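Local coordinates for protein glycosyl transferase (Staphylococcus aureus, PDB 5TZJ) that belongs to the family 2 glycosyltransferases and holds uridine-diphosphate-N-acetylglucosamine in a pocket of its N-terminal domain, at residues V37-S42 and V61-T66; T9-K14 and C41-T46; L117-G122 and S131-T136. All coordinates share one frame; numbering follows the deposited sequence.

Contact 1: residues V37-S42 and V61-T66. With UD1 (uridine-diphosphate-N-acetylglucosamine), chain C.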
loop_
_atom_site.group_PDB
_atom_site.type_symbol
_atom_site.label_atom_id
_atom_site.label_comp_id
_atom_site.label_asym_id
_atom_site.label_seq_id
_atom_site.Cartn_x
_atom_site.Cartn_y
_atom_site.Cartn_z
ATOM N N VAL A 37 17.999 -8.982 7.243
ATOM C CA VAL A 37 18.109 -9.073 5.802
ATOM C C VAL A 37 17.710 -10.483 5.420
ATOM O O VAL A 37 18.358 -11.455 5.862
ATOM C CB VAL A 37 19.542 -8.751 5.326
ATOM C CG1 VAL A 37 19.659 -8.970 3.782
ATOM C CG2 VAL A 37 19.924 -7.317 5.718
ATOM N N VAL A 38 16.664 -10.601 4.596
ATOM C CA VAL A 38 16.302 -11.874 4.004
ATOM C C VAL A 38 16.455 -11.767 2.491
ATOM O O VAL A 38 15.776 -10.971 1.831
ATOM C CB VAL A 38 14.888 -12.315 4.386
ATOM C CG1 VAL A 38 14.591 -13.716 3.744
ATOM C CG2 VAL A 38 14.791 -12.362 5.872
ATOM N N ASP A 39 17.339 -12.592 1.937
ATOM C CA ASP A 39 17.675 -12.507 0.528
ATOM C C ASP A 39 16.824 -13.509 -0.245
ATOM O O ASP A 39 16.829 -14.715 0.059
ATOM C CB ASP A 39 19.174 -12.786 0.302
ATOM C CG ASP A 39 19.545 -12.709 -1.163
ATOM O OD1 ASP A 39 19.652 -11.563 -1.695
ATOM O OD2 ASP A 39 19.694 -13.788 -1.784
ATOM N N ASP A 40 16.109 -13.015 -1.239
ATOM C CA ASP A 40 15.187 -13.851 -2.013
ATOM C C ASP A 40 15.918 -14.581 -3.138
ATOM O O ASP A 40 15.566 -14.473 -4.323
ATOM C CB ASP A 40 14.046 -12.997 -2.559
ATOM C CG ASP A 40 12.771 -13.796 -2.768
ATOM O OD1 ASP A 40 12.843 -15.055 -2.643
ATOM O OD2 ASP A 40 11.716 -13.167 -3.089
ATOM N N CYS A 41 16.952 -15.326 -2.742
ATOM C CA CYS A 41 17.734 -16.185 -3.640
ATOM C C CYS A 41 18.405 -15.373 -4.752
ATOM O O CYS A 41 18.244 -15.653 -5.943
ATOM C CB CYS A 41 16.872 -17.301 -4.225
ATOM S SG CYS A 41 17.905 -18.712 -4.789
ATOM N N SER A 42 19.171 -14.358 -4.351
ATOM C CA SER A 42 19.963 -13.586 -5.301
ATOM C C SER A 42 21.025 -14.456 -5.953
ATOM O O SER A 42 21.551 -15.402 -5.343
ATOM C CB SER A 42 20.642 -12.400 -4.603
ATOM O OG SER A 42 19.634 -11.484 -4.172
ATOM N N VAL A 61 21.232 -12.251 8.767
ATOM C CA VAL A 61 21.156 -12.567 7.337
ATOM C C VAL A 61 20.652 -13.994 7.168
ATOM O O VAL A 61 21.165 -14.930 7.800
ATOM C CB VAL A 61 22.530 -12.439 6.627
ATOM C CG1 VAL A 61 22.437 -12.795 5.142
ATOM C CG2 VAL A 61 23.059 -11.084 6.746
ATOM N N SER A 62 19.705 -14.175 6.256
ATOM C CA SER A 62 19.431 -15.515 5.785
ATOM C C SER A 62 19.007 -15.395 4.332
ATOM O O SER A 62 18.809 -14.288 3.810
ATOM C CB SER A 62 18.366 -16.195 6.637
ATOM O OG SER A 62 17.144 -15.498 6.518
ATOM N N GLN A 63 18.900 -16.546 3.667
ATOM C CA GLN A 63 18.596 -16.550 2.247
ATOM C C GLN A 63 17.648 -17.690 1.936
ATOM O O GLN A 63 17.881 -18.825 2.370
ATOM C CB GLN A 63 19.883 -16.687 1.415
ATOM C CG GLN A 63 19.671 -16.851 -0.090
ATOM C CD GLN A 63 20.993 -17.050 -0.822
ATOM O OE1 GLN A 63 21.652 -18.089 -0.666
ATOM N NE2 GLN A 63 21.400 -16.054 -1.611
ATOM N N LEU A 64 16.591 -17.386 1.181
ATOM C CA LEU A 64 15.659 -18.414 0.747
ATOM C C LEU A 64 16.281 -19.239 -0.372
ATOM O O LEU A 64 17.016 -18.726 -1.222
ATOM C CB LEU A 64 14.350 -17.797 0.254
ATOM C CG LEU A 64 13.700 -16.771 1.189
ATOM C CD1 LEU A 64 12.323 -16.336 0.631
ATOM C CD2 LEU A 64 13.573 -17.359 2.607
ATOM N N GLU A 65 15.947 -20.520 -0.385
ATOM C CA GLU A 65 16.539 -21.439 -1.344
ATOM C C GLU A 65 16.017 -21.256 -2.763
ATOM O O GLU A 65 16.598 -21.825 -3.688
ATOM C CB GLU A 65 16.280 -22.862 -0.887
ATOM C CG GLU A 65 14.829 -23.235 -0.941
ATOM C CD GLU A 65 14.644 -24.726 -0.760
ATOM O OE1 GLU A 65 13.498 -25.221 -0.945
ATOM O OE2 GLU A 65 15.663 -25.395 -0.446
ATOM N N THR A 66 14.938 -20.498 -2.964
ATOM C CA THR A 66 14.502 -20.220 -4.322
ATOM C C THR A 66 13.744 -18.893 -4.305
ATOM O O THR A 66 13.199 -18.499 -3.270
ATOM C CB THR A 66 13.655 -21.374 -4.859
ATOM O OG1 THR A 66 13.677 -21.368 -6.300
ATOM C CG2 THR A 66 12.237 -21.317 -4.336
HETATM C "C1'" UD1 C . 7.076 -0.557 -4.210
HETATM C "C2'" UD1 C . 6.884 -0.462 -2.701
HETATM C "C3'" UD1 C . 7.399 -1.739 -2.126
HETATM C "C4'" UD1 C . 6.417 -2.794 -2.501
HETATM C "C5'" UD1 C . 6.551 -3.033 -4.007
HETATM C "C6'" UD1 C . 5.564 -4.064 -4.470
HETATM C "C7'" UD1 C . 6.870 1.964 -2.055
HETATM C "C8'" UD1 C . 5.434 2.042 -2.542
HETATM N "N2'" UD1 C . 7.597 0.723 -2.151
HETATM O "O1'" UD1 C . 8.439 -0.598 -4.424
HETATM O "O3'" UD1 C . 7.626 -1.651 -0.691
HETATM O "O4'" UD1 C . 6.671 -3.975 -1.766
HETATM O "O5'" UD1 C . 6.332 -1.761 -4.749
HETATM O "O6'" UD1 C . 4.311 -3.819 -3.880
HETATM O "O7'" UD1 C . 7.418 2.911 -1.617
HETATM N N1 UD1 C . 12.226 -8.133 -3.624
HETATM C C2 UD1 C . 12.304 -9.510 -3.060
HETATM N N3 UD1 C . 11.990 -10.700 -3.911
HETATM C C4 UD1 C . 11.593 -10.483 -5.299
HETATM C C5 UD1 C . 11.490 -9.094 -5.854
HETATM C C6 UD1 C . 11.807 -7.925 -5.000
HETATM O O2 UD1 C . 12.624 -9.658 -1.942
HETATM O O4 UD1 C . 11.345 -11.427 -5.976
HETATM C C1B UD1 C . 12.481 -7.014 -2.753
HETATM C C2B UD1 C . 13.430 -5.857 -3.390
HETATM O "O2'" UD1 C . 14.848 -6.261 -3.239
HETATM C C3B UD1 C . 13.088 -4.754 -2.725
HETATM C C4B UD1 C . 11.604 -4.933 -2.343
HETATM O O4B UD1 C . 11.307 -6.434 -2.513
HETATM O O3B UD1 C . 13.829 -4.642 -1.417
HETATM C C5B UD1 C . 10.684 -4.222 -3.168
HETATM O O5B UD1 C . 10.834 -4.627 -4.501
HETATM P PA UD1 C . 11.038 -3.425 -5.613
HETATM O O1A UD1 C . 11.486 -4.005 -6.929
HETATM O O2A UD1 C . 12.025 -2.398 -5.087
HETATM O O3A UD1 C . 9.524 -2.734 -5.713
HETATM P PB UD1 C . 9.138 -1.129 -5.826
HETATM O O1B UD1 C . 10.322 -0.231 -6.107
HETATM O O2B UD1 C . 8.221 -1.153 -7.038
HETATM O O HOH W 1 17.645 -13.190 8.374
#
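Gln-63 and Asp-39 are paired residues of neighbouring parallel strands, and their side chains run alongside each other on one face of the sheet. Take Gln-63 from its base. CB sits 3.9 Å from Asp-39 O, and CG, anti to the backbone N (chi1 174°), carries the extended chain along the aspartate, coming 3.5 Å from Asp-39 OD2. CD follows the same line and NE2 finishes it, donating to Asp-39 OD2 at 2.8 Å in a nearly straight bond that lies in the amide plane. The carboxylate is approached from above its own plane, 36° out. Ser-42 N takes OD2 from the opposite face, on the syn side, which makes an Asx motif. With two donors on OD2 and Thr-9 OG1 bonded to OD1, rotation of the carboxylate should be well fixed.

Behind these side chains the backbones are joined by Ser-62 N to Val-37 O, Asp-39 N to Ser-62 O (2.9 Å) and Leu-64 N to Asp-39 O. A water links Val-37 O with Ser-62 OG. Gln-63 and Asp-39 share their face with Val-37 and Val-61, and helix 46-51 packs there through Leu-47. On the other face, Val-38 CG1 meets Leu-64 CD2 at 3.9 Å, next to Pro-74 and Ala-78 of helix 72-81.

Past the strand end, Asp-40 is the centre of an inverse gamma turn. Its OD1 lies against Leu-64 CD1 (3.6 Å) and accepts from Ser-68 N, while OD2 accepts from N3 of UD1 at 2.6 Å. This is a beta-alpha-beta unit (strand 33-39, helix 46-51, strand 59-63) of the Rossmann-like GT-A fold, with an aspartate just past the strand's carboxyl end hydrogen-bonded to the uracil.

Contact 2: residues T9-K14 and C41-T46. With UD1 (uridine-diphosphate-N-acetylglucosamine), chain C.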
loop_
_atom_site.group_PDB
_atom_site.type_symbol
_atom_site.label_atom_id
_atom_site.label_comp_id
_atom_site.label_asym_id
_atom_site.label_seq_id
_atom_site.Cartn_x
_atom_site.Cartn_y
_atom_site.Cartn_z
ATOM N N THR A 9 15.913 -8.598 0.088
ATOM C CA THR A 9 16.815 -8.296 -1.026
ATOM C C THR A 9 16.632 -9.281 -2.183
ATOM O O THR A 9 16.282 -10.454 -1.972
ATOM C CB THR A 9 18.298 -8.316 -0.587
ATOM O OG1 THR A 9 18.649 -9.633 -0.139
ATOM C CG2 THR A 9 18.539 -7.318 0.561
ATOM N N TYR A 10 16.911 -8.806 -3.409
ATOM C CA TYR A 10 16.842 -9.660 -4.609
ATOM C C TYR A 10 17.726 -9.046 -5.691
ATOM O O TYR A 10 17.319 -8.074 -6.328
ATOM C CB TYR A 10 15.426 -9.849 -5.134
ATOM C CG TYR A 10 15.405 -10.843 -6.322
ATOM C CD1 TYR A 10 16.165 -12.024 -6.279
ATOM C CD2 TYR A 10 14.683 -10.581 -7.482
ATOM C CE1 TYR A 10 16.174 -12.915 -7.326
ATOM C CE2 TYR A 10 14.683 -11.491 -8.559
ATOM C CZ TYR A 10 15.434 -12.645 -8.465
ATOM O OH TYR A 10 15.459 -13.552 -9.496
ATOM N N ASN A 11 18.926 -9.622 -5.894
ATOM C CA ASN A 11 19.871 -9.111 -6.893
ATOM C C ASN A 11 20.064 -7.599 -6.726
ATOM O O ASN A 11 20.023 -6.812 -7.678
ATOM C CB ASN A 11 19.412 -9.481 -8.301
ATOM C CG ASN A 11 19.558 -10.984 -8.568
ATOM O OD1 ASN A 11 20.395 -11.654 -7.939
ATOM N ND2 ASN A 11 18.763 -11.515 -9.499
ATOM N N SER A 12 20.318 -7.213 -5.479
ATOM C CA SER A 12 20.392 -5.827 -5.043
ATOM C C SER A 12 21.823 -5.328 -4.945
ATOM O O SER A 12 22.089 -4.391 -4.187
ATOM C CB SER A 12 19.710 -5.681 -3.681
ATOM O OG SER A 12 18.370 -6.119 -3.703
ATOM N N GLU A 13 22.764 -5.958 -5.660
ATOM C CA GLU A 13 24.169 -5.662 -5.388
ATOM C C GLU A 13 24.562 -4.243 -5.800
ATOM O O GLU A 13 25.459 -3.659 -5.179
ATOM C CB GLU A 13 25.078 -6.691 -6.066
ATOM C CG GLU A 13 25.597 -6.288 -7.419
ATOM C CD GLU A 13 26.281 -7.441 -8.138
ATOM O OE1 GLU A 13 26.844 -8.335 -7.464
ATOM O OE2 GLU A 13 26.224 -7.469 -9.388
ATOM N N LYS A 14 23.914 -3.667 -6.825
ATOM C CA LYS A 14 24.316 -2.349 -7.304
ATOM C C LYS A 14 23.881 -1.213 -6.381
ATOM O O LYS A 14 24.409 -0.104 -6.501
ATOM C CB LYS A 14 23.760 -2.075 -8.700
ATOM C CG LYS A 14 23.865 -3.222 -9.671
ATOM C CD LYS A 14 25.297 -3.549 -10.052
ATOM C CE LYS A 14 25.304 -4.713 -11.055
ATOM N NZ LYS A 14 26.670 -5.055 -11.531
ATOM N N CYS A 41 16.952 -15.326 -2.742
ATOM C CA CYS A 41 17.734 -16.185 -3.640
ATOM C C CYS A 41 18.405 -15.373 -4.752
ATOM O O CYS A 41 18.244 -15.653 -5.943
ATOM C CB CYS A 41 16.872 -17.301 -4.225
ATOM S SG CYS A 41 17.905 -18.712 -4.789
ATOM N N SER A 42 19.171 -14.358 -4.351
ATOM C CA SER A 42 19.963 -13.586 -5.301
ATOM C C SER A 42 21.025 -14.456 -5.953
ATOM O O SER A 42 21.551 -15.402 -5.343
ATOM C CB SER A 42 20.642 -12.400 -4.603
ATOM O OG SER A 42 19.634 -11.484 -4.172
ATOM N N THR A 43 21.344 -14.126 -7.211
ATOM C CA THR A 43 22.480 -14.748 -7.876
ATOM C C THR A 43 23.690 -13.833 -7.965
ATOM O O THR A 43 24.729 -14.263 -8.468
ATOM C CB THR A 43 22.090 -15.205 -9.282
ATOM O OG1 THR A 43 21.580 -14.072 -10.007
ATOM C CG2 THR A 43 21.012 -16.308 -9.212
ATOM N N ASP A 44 23.594 -12.591 -7.498
ATOM C CA ASP A 44 24.722 -11.688 -7.587
ATOM C C ASP A 44 25.448 -11.669 -6.241
ATOM O O ASP A 44 25.234 -12.548 -5.396
ATOM C CB ASP A 44 24.237 -10.307 -8.048
ATOM C CG ASP A 44 23.300 -9.640 -7.054
ATOM O OD1 ASP A 44 22.980 -10.222 -5.993
ATOM O OD2 ASP A 44 22.860 -8.514 -7.352
ATOM N N GLN A 45 26.285 -10.663 -6.022
ATOM C CA GLN A 45 27.082 -10.559 -4.805
ATOM C C GLN A 45 26.362 -9.804 -3.691
ATOM O O GLN A 45 27.031 -9.275 -2.783
ATOM C CB GLN A 45 28.427 -9.897 -5.105
ATOM C CG GLN A 45 29.380 -10.752 -5.953
ATOM C CD GLN A 45 29.842 -12.017 -5.239
ATOM O OE1 GLN A 45 29.172 -13.061 -5.296
ATOM N NE2 GLN A 45 30.985 -11.925 -4.539
ATOM N N THR A 46 25.018 -9.748 -3.740
ATOM C CA THR A 46 24.265 -9.035 -2.709
ATOM C C THR A 46 24.722 -9.466 -1.313
ATOM O O THR A 46 25.018 -8.616 -0.463
ATOM C CB THR A 46 22.742 -9.241 -2.886
ATOM O OG1 THR A 46 22.269 -8.564 -4.063
ATOM C CG2 THR A 46 21.948 -8.680 -1.687
HETATM C "C1'" UD1 C . 7.076 -0.557 -4.210
HETATM C "C2'" UD1 C . 6.884 -0.462 -2.701
HETATM C "C3'" UD1 C . 7.399 -1.739 -2.126
HETATM C "C4'" UD1 C . 6.417 -2.794 -2.501
HETATM C "C5'" UD1 C . 6.551 -3.033 -4.007
HETATM C "C6'" UD1 C . 5.564 -4.064 -4.470
HETATM C "C7'" UD1 C . 6.870 1.964 -2.055
HETATM C "C8'" UD1 C . 5.434 2.042 -2.542
HETATM N "N2'" UD1 C . 7.597 0.723 -2.151
HETATM O "O1'" UD1 C . 8.439 -0.598 -4.424
HETATM O "O3'" UD1 C . 7.626 -1.651 -0.691
HETATM O "O4'" UD1 C . 6.671 -3.975 -1.766
HETATM O "O5'" UD1 C . 6.332 -1.761 -4.749
HETATM O "O6'" UD1 C . 4.311 -3.819 -3.880
HETATM O "O7'" UD1 C . 7.418 2.911 -1.617
HETATM N N1 UD1 C . 12.226 -8.133 -3.624
HETATM C C2 UD1 C . 12.304 -9.510 -3.060
HETATM N N3 UD1 C . 11.990 -10.700 -3.911
HETATM C C4 UD1 C . 11.593 -10.483 -5.299
HETATM C C5 UD1 C . 11.490 -9.094 -5.854
HETATM C C6 UD1 C . 11.807 -7.925 -5.000
HETATM O O2 UD1 C . 12.624 -9.658 -1.942
HETATM O O4 UD1 C . 11.345 -11.427 -5.976
HETATM C C1B UD1 C . 12.481 -7.014 -2.753
HETATM C C2B UD1 C . 13.430 -5.857 -3.390
HETATM O "O2'" UD1 C . 14.848 -6.261 -3.239
HETATM C C3B UD1 C . 13.088 -4.754 -2.725
HETATM C C4B UD1 C . 11.604 -4.933 -2.343
HETATM O O4B UD1 C . 11.307 -6.434 -2.513
HETATM O O3B UD1 C . 13.829 -4.642 -1.417
HETATM C C5B UD1 C . 10.684 -4.222 -3.168
HETATM O O5B UD1 C . 10.834 -4.627 -4.501
HETATM P PA UD1 C . 11.038 -3.425 -5.613
HETATM O O1A UD1 C . 11.486 -4.005 -6.929
HETATM O O2A UD1 C . 12.025 -2.398 -5.087
HETATM O O3A UD1 C . 9.524 -2.734 -5.713
HETATM P PB UD1 C . 9.138 -1.129 -5.826
HETATM O O1B UD1 C . 10.322 -0.231 -6.107
HETATM O O2B UD1 C . 8.221 -1.153 -7.038
#
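The Tyr-10 ring has Cys-41 O at its edge, in plane and 3.7 Å from CE1, while Asn-11 ND2 lies over one face, offset toward the rim. The other flat groups are amide and carboxylates. Asn-11 turns OD1 toward the second loop, where Thr-43 N donates to it in the carbonyl plane at 2.7 Å; Asp-44 N adds a weak bond. Asp-44 OD2 receives Glu-13 N (3.1 Å) from above the carboxylate plane. Thr-46 N and OG1 both reach Asp-44 OD1, from one face, and the bond from N makes an Asx turn. Glu-13 returns the favour: its extended chain runs antiparallel alongside the Asp-44 side chain, and OE1 takes Gln-45 N at 2.8 Å, again from above the plane. The two carboxylates are then close, Glu-13 OE1 to Asp-44 OD2 4.0 Å, a repulsion that these backbone N-H groups probably offset.

Nearer the ligand, Asn-11 N donates to Ser-42 OG at 2.6 Å, an oxygen also bonded to Asp-39. Tyr-10 N comes 3.3 Å from O2' of UD1. Both segments are loops leaving the carboxyl ends of adjacent parallel strands: 9-14 follows strand 3-9 and precedes helix 16-24; 41-46 follows strand 33-39 and leads into helix 46-51.

Contact 3: residues L117-G122 and S131-T136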
loop_
_atom_site.group_PDB
_atom_site.type_symbol
_atom_site.label_atom_id
_atom_site.label_comp_id
_atom_site.label_asym_id
_atom_site.label_seq_id
_atom_site.Cartn_x
_atom_site.Cartn_y
_atom_site.Cartn_z
ATOM N N LEU A 117 3.698 6.589 10.712
ATOM C CA LEU A 117 4.035 6.989 9.355
ATOM C C LEU A 117 5.198 7.955 9.439
ATOM O O LEU A 117 5.215 8.821 10.315
ATOM C CB LEU A 117 2.832 7.665 8.667
ATOM C CG LEU A 117 1.749 6.717 8.132
ATOM C CD1 LEU A 117 0.859 6.179 9.238
ATOM C CD2 LEU A 117 0.912 7.349 7.013
ATOM N N ILE A 118 6.160 7.826 8.522
ATOM C CA ILE A 118 7.304 8.727 8.492
ATOM C C ILE A 118 7.419 9.335 7.104
ATOM O O ILE A 118 7.215 8.650 6.095
ATOM C CB ILE A 118 8.601 8.018 8.902
ATOM C CG1 ILE A 118 8.846 6.784 8.010
ATOM C CG2 ILE A 118 8.570 7.678 10.393
ATOM C CD1 ILE A 118 10.197 6.123 8.323
ATOM N N LYS A 119 7.680 10.636 7.060
ATOM C CA LYS A 119 7.576 11.374 5.810
ATOM C C LYS A 119 8.567 10.828 4.789
ATOM O O LYS A 119 9.732 10.575 5.105
ATOM C CB LYS A 119 7.826 12.873 6.050
ATOM C CG LYS A 119 7.790 13.674 4.764
ATOM C CD LYS A 119 8.251 15.099 4.962
ATOM C CE LYS A 119 7.338 15.868 5.853
ATOM N NZ LYS A 119 7.881 17.259 6.090
ATOM N N MET A 120 8.105 10.661 3.553
ATOM C CA MET A 120 8.962 10.138 2.504
ATOM C C MET A 120 9.391 11.242 1.541
ATOM O O MET A 120 8.762 12.299 1.441
ATOM C CB MET A 120 8.259 9.012 1.744
ATOM C CG MET A 120 7.427 8.076 2.611
ATOM S SD MET A 120 6.340 7.042 1.589
ATOM C CE MET A 120 7.599 6.265 0.566
ATOM N N LYS A 121 10.500 10.990 0.846
ATOM C CA LYS A 121 10.995 11.879 -0.193
ATOM C C LYS A 121 11.342 11.060 -1.426
ATOM O O LYS A 121 12.013 10.023 -1.316
ATOM C CB LYS A 121 12.218 12.653 0.287
ATOM C CG LYS A 121 13.008 13.326 -0.828
ATOM C CD LYS A 121 12.166 14.348 -1.573
ATOM C CE LYS A 121 13.026 15.134 -2.553
ATOM N NZ LYS A 121 14.236 15.629 -1.875
ATOM N N GLY A 122 10.871 11.514 -2.591
ATOM C CA GLY A 122 11.275 10.893 -3.843
ATOM C C GLY A 122 12.703 11.270 -4.211
ATOM O O GLY A 122 13.164 12.386 -3.955
ATOM N N SER A 131 0.182 13.832 0.558
ATOM C CA SER A 131 -0.986 14.512 1.109
ATOM C C SER A 131 -1.195 14.233 2.593
ATOM O O SER A 131 -1.810 15.058 3.278
ATOM C CB SER A 131 -2.248 14.121 0.339
ATOM O OG SER A 131 -2.674 12.809 0.676
ATOM N N MET A 132 -0.693 13.110 3.113
ATOM C CA MET A 132 -0.809 12.818 4.536
ATOM C C MET A 132 0.409 13.270 5.349
ATOM O O MET A 132 0.461 13.027 6.556
ATOM C CB MET A 132 -1.064 11.312 4.755
ATOM C CG MET A 132 0.109 10.365 4.449
ATOM S SD MET A 132 0.579 10.411 2.709
ATOM C CE MET A 132 -0.958 9.813 1.952
ATOM N N PHE A 133 1.387 13.922 4.735
ATOM C CA PHE A 133 2.623 14.257 5.426
ATOM C C PHE A 133 2.825 15.760 5.574
ATOM O O PHE A 133 3.949 16.205 5.817
ATOM C CB PHE A 133 3.821 13.637 4.708
ATOM C CG PHE A 133 3.927 12.145 4.879
ATOM C CD1 PHE A 133 4.182 11.593 6.126
ATOM C CD2 PHE A 133 3.778 11.295 3.790
ATOM C CE1 PHE A 133 4.282 10.212 6.284
ATOM C CE2 PHE A 133 3.882 9.914 3.933
ATOM C CZ PHE A 133 4.129 9.379 5.180
ATOM N N LYS A 134 1.762 16.556 5.434
ATOM C CA LYS A 134 1.927 18.007 5.540
ATOM C C LYS A 134 2.146 18.469 6.971
ATOM O O LYS A 134 2.527 19.623 7.178
ATOM C CB LYS A 134 0.712 18.737 4.955
ATOM C CG LYS A 134 0.498 18.534 3.452
ATOM C CD LYS A 134 1.643 19.122 2.633
ATOM C CE LYS A 134 2.039 18.220 1.463
ATOM N NZ LYS A 134 0.892 17.877 0.547
ATOM N N GLU A 135 1.930 17.603 7.953
ATOM C CA GLU A 135 1.983 17.984 9.353
ATOM C C GLU A 135 2.364 16.761 10.175
ATOM O O GLU A 135 2.030 15.626 9.816
ATOM C CB GLU A 135 0.627 18.540 9.807
ATOM C CG GLU A 135 0.702 19.568 10.932
ATOM C CD GLU A 135 -0.637 20.262 11.167
ATOM O OE1 GLU A 135 -0.694 21.179 12.024
ATOM O OE2 GLU A 135 -1.634 19.892 10.489
ATOM N N THR A 136 3.081 16.988 11.264
ATOM C CA THR A 136 3.275 15.929 12.237
ATOM C C THR A 136 2.026 15.821 13.097
ATOM O O THR A 136 1.448 16.835 13.500
ATOM C CB THR A 136 4.493 16.208 13.107
ATOM O OG1 THR A 136 5.681 16.188 12.301
ATOM C CG2 THR A 136 4.605 15.174 14.202
#
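This is buried apolar packing, without a hydrogen bond between the segments, in which Phe-133 from a loop is laid against the break in strand 115-122. Lys-119, the residue between the two parts of the strand, makes a CH-pi contact: its CA stands 3.7 Å from the ring centroid, 23° off the normal. Met-120 N lies higher, over the ring centre, on the same face. Met-132 CG, from the residue next to the phenylalanine, lies over the opposite face, toward its rim. Leu-117 CB touches CE1 of Phe-133 at 3.8 Å, and Ile-118 O approaches CZ obliquely at 3.3 Å.

The Lys-119 side chain runs antiparallel alongside that of Phe-133. CB packs on Phe-133 CD1 (3.9 Å), and a bend at chi3 (-65°) brings CE within 3.4 Å of Phe-133 O, while NZ bonds to Ser-196 O. The Leu-117 and Met-132 side chains cross at about a right angle, with CD2 of the leucine 4.0 Å from CG of the methionine. Met-120 CG meets Phe-133 CE2 at 4.2 Å, and its side chain also touches UD1.

Ser-196 OG bonds to Phe-133 O, tying the loop to the end of strand 192-195, which runs parallel to strand 115-122 and sets Val-194 against Phe-133.

Contacts 1 and 2 form one continuous site, their centres 9 Å apart. They share Cys-41 and Ser-42, and Asp-40 N and Thr-9 O, 2.7 Å apart, bring them together where parallel strands 3-9 and 33-39 end. Both touch UD1: contact 1 at the uracil, contact 2 at the ribose as well. Contact 3 comes later in the chain, after 61-66, and its nearest atoms are about 17 Å from contact 1 and about 16 Å from contact 2. It reaches the same mixed sheet through strand 115-122. All six segments fall within the family 2 range; the strand ends and loops of contacts 1 and 2 and, farther along the same sheet, Met-120 of contact 3 all touch UD1.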